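Local coordinates for small ribosomal subunit protein uS8 (Aquifex aeolicus, PDB 3RF2), which probably binds directly to the central domain of 16S rRNA and helps coordinate assembly of the platform of the 30S ribosomal subunit, at residues Asn16-Arg21 / Ile96-Leu101. Numbering follows the deposited sequence.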
loop_
_atom_site.group_PDB
_atom_site.type_symbol
_atom_site.label_atom_id
_atom_site.label_comp_id
_atom_site.label_asym_id
_atom_site.label_seq_id
_atom_site.Cartn_x
_atom_site.Cartn_y
_atom_site.Cartn_z
ATOM N N ASN A 16 3.133 10.908 0.651
ATOM C CA ASN A 16 2.728 12.288 0.899
ATOM C C ASN A 16 1.884 12.422 2.155
ATOM O O ASN A 16 2.069 13.345 2.943
ATOM C CB ASN A 16 1.986 12.856 -0.302
ATOM C CG ASN A 16 2.921 13.227 -1.424
ATOM O OD1 ASN A 16 4.107 13.479 -1.189
ATOM N ND2 ASN A 16 2.399 13.262 -2.651
ATOM N N ALA A 17 0.961 11.483 2.330
ATOM C CA ALA A 17 0.111 11.473 3.504
ATOM C C ALA A 17 0.990 11.341 4.737
ATOM O O ALA A 17 0.790 12.030 5.738
ATOM C CB ALA A 17 -0.903 10.342 3.416
ATOM N N ILE A 18 1.990 10.478 4.657
ATOM C CA ILE A 18 2.939 10.348 5.755
ATOM C C ILE A 18 3.635 11.671 6.044
ATOM O O ILE A 18 3.780 12.077 7.195
ATOM C CB ILE A 18 3.990 9.267 5.480
ATOM C CG1 ILE A 18 3.362 7.877 5.594
ATOM C CG2 ILE A 18 5.135 9.373 6.480
ATOM C CD1 ILE A 18 4.296 6.757 5.193
ATOM N N MET A 19 4.065 12.354 5.001
ATOM C CA MET A 19 4.791 13.588 5.223
ATOM C C MET A 19 3.877 14.699 5.734
ATOM O O MET A 19 4.338 15.656 6.346
ATOM C CB MET A 19 5.603 13.976 3.987
ATOM C CG MET A 19 6.813 13.039 3.807
ATOM S SD MET A 19 7.889 13.386 2.414
ATOM C CE MET A 19 6.685 13.566 1.106
ATOM N N ARG A 20 2.578 14.535 5.511
ATOM C CA ARG A 20 1.574 15.418 6.082
ATOM C C ARG A 20 1.230 15.046 7.531
ATOM O O ARG A 20 0.481 15.764 8.206
ATOM C CB ARG A 20 0.306 15.358 5.233
ATOM C CG ARG A 20 -0.113 16.696 4.652
ATOM C CD ARG A 20 -0.721 16.518 3.272
ATOM N NE ARG A 20 -1.590 15.346 3.216
ATOM C CZ ARG A 20 -1.747 14.578 2.140
ATOM N NH1 ARG A 20 -1.097 14.856 1.006
ATOM N NH2 ARG A 20 -2.558 13.527 2.201
ATOM N N ARG A 21 1.765 13.920 8.000
ATOM C CA ARG A 21 1.456 13.403 9.335
ATOM C C ARG A 21 -0.011 13.022 9.455
ATOM O O ARG A 21 -0.627 13.190 10.505
ATOM C CB ARG A 21 1.846 14.406 10.429
ATOM C CG ARG A 21 3.351 14.535 10.621
ATOM C CD ARG A 21 3.722 15.528 11.714
ATOM N NE ARG A 21 5.172 15.724 11.767
ATOM C CZ ARG A 21 5.854 16.533 10.956
ATOM N NH1 ARG A 21 5.217 17.234 10.025
ATOM N NH2 ARG A 21 7.172 16.642 11.072
ATOM N N ILE A 96 -6.546 3.327 3.897
ATOM C CA ILE A 96 -5.303 2.854 4.492
ATOM C C ILE A 96 -4.999 3.591 5.786
ATOM O O ILE A 96 -4.953 4.817 5.793
ATOM C CB ILE A 96 -4.105 3.031 3.543
ATOM C CG1 ILE A 96 -4.265 2.129 2.311
ATOM C CG2 ILE A 96 -2.803 2.728 4.310
ATOM C CD1 ILE A 96 -3.461 2.556 1.108
ATOM N N TYR A 97 -4.779 2.845 6.870
ATOM C CA TYR A 97 -4.428 3.439 8.153
ATOM C C TYR A 97 -2.920 3.434 8.348
ATOM O O TYR A 97 -2.291 2.375 8.336
ATOM C CB TYR A 97 -5.090 2.668 9.299
ATOM C CG TYR A 97 -6.603 2.768 9.326
ATOM C CD1 TYR A 97 -7.244 3.721 10.111
ATOM C CD2 TYR A 97 -7.387 1.904 8.580
ATOM C CE1 TYR A 97 -8.631 3.814 10.140
ATOM C CE2 TYR A 97 -8.761 1.985 8.606
ATOM C CZ TYR A 97 -9.379 2.941 9.384
ATOM O OH TYR A 97 -10.753 3.014 9.407
ATOM N N LEU A 98 -2.339 4.613 8.534
ATOM C CA LEU A 98 -0.881 4.731 8.587
ATOM C C LEU A 98 -0.354 4.479 9.980
ATOM O O LEU A 98 -1.037 4.728 10.972
ATOM C CB LEU A 98 -0.428 6.102 8.107
ATOM C CG LEU A 98 -0.832 6.474 6.686
ATOM C CD1 LEU A 98 -0.667 7.961 6.458
ATOM C CD2 LEU A 98 -0.017 5.669 5.667
ATOM N N LYS A 99 0.873 3.980 10.048
ATOM C CA LYS A 99 1.498 3.649 11.322
ATOM C C LYS A 99 2.658 4.581 11.581
ATOM O O LYS A 99 3.601 4.608 10.793
ATOM C CB LYS A 99 2.055 2.229 11.313
ATOM C CG LYS A 99 2.700 1.839 12.654
ATOM C CD LYS A 99 3.323 0.445 12.617
ATOM C CE LYS A 99 2.252 -0.656 12.705
ATOM N NZ LYS A 99 1.427 -0.541 13.944
ATOM N N TYR A 100 2.583 5.321 12.687
ATOM C CA TYR A 100 3.728 6.041 13.241
ATOM C C TYR A 100 4.133 5.420 14.574
ATOM O O TYR A 100 3.308 4.813 15.247
ATOM C CB TYR A 100 3.388 7.507 13.457
ATOM C CG TYR A 100 2.819 8.161 12.231
ATOM C CD1 TYR A 100 3.642 8.877 11.363
ATOM C CD2 TYR A 100 1.460 8.056 11.933
ATOM C CE1 TYR A 100 3.139 9.472 10.237
ATOM C CE2 TYR A 100 0.939 8.643 10.790
ATOM C CZ TYR A 100 1.787 9.355 9.957
ATOM O OH TYR A 100 1.286 9.950 8.847
ATOM N N LEU A 101 5.396 5.582 14.954
ATOM C CA LEU A 101 5.886 5.031 16.209
ATOM C C LEU A 101 5.558 5.890 17.425
ATOM O O LEU A 101 5.284 5.361 18.503
ATOM C CB LEU A 101 7.390 4.761 16.134
ATOM C CG LEU A 101 7.632 3.427 15.419
ATOM C CD1 LEU A 101 7.857 3.594 13.906
ATOM C CD2 LEU A 101 8.771 2.666 16.060
#
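L98 and Y100 of segment 96-101, which lies on strand 93-98, reach A17 and I18 of the last turn of helix 6-19 and R21 just after it, joining that helix to the central strand of the three-stranded antiparallel sheet of the S8 fold. The close-packed part centres on L98. With its CG anti to the carbonyl carbon (chi1 -59°), the side chain extends toward the helix and divides there: CD1 meets A17 CB at 3.9 Å, while CD2 lies 4.0 Å from I18 CG1, the I18 and L98 side chains crossing at a slant. A17 also packs on L25 of strand 24-28, and I18 on S108 and I110. Around Y100 the contact is more polar, and side-chain packing is weak: the I18 CG2 methyl is 4.3 Å from Y100 CE1, and I18 O sits at the ring edge, near its plane. R21, with positive phi (64°), closes the helix in a Schellman motif, its N bonded to I18 O at 2.8 Å; its CB leaves the backbone facing away from segment 96-101, and the exposed residue forms the solvent side. R21 CA and C lie against the tyrosine hydroxyl, which hydrogen-bonds to D22 O; R21 C is 3.4 Å from Y100 OH.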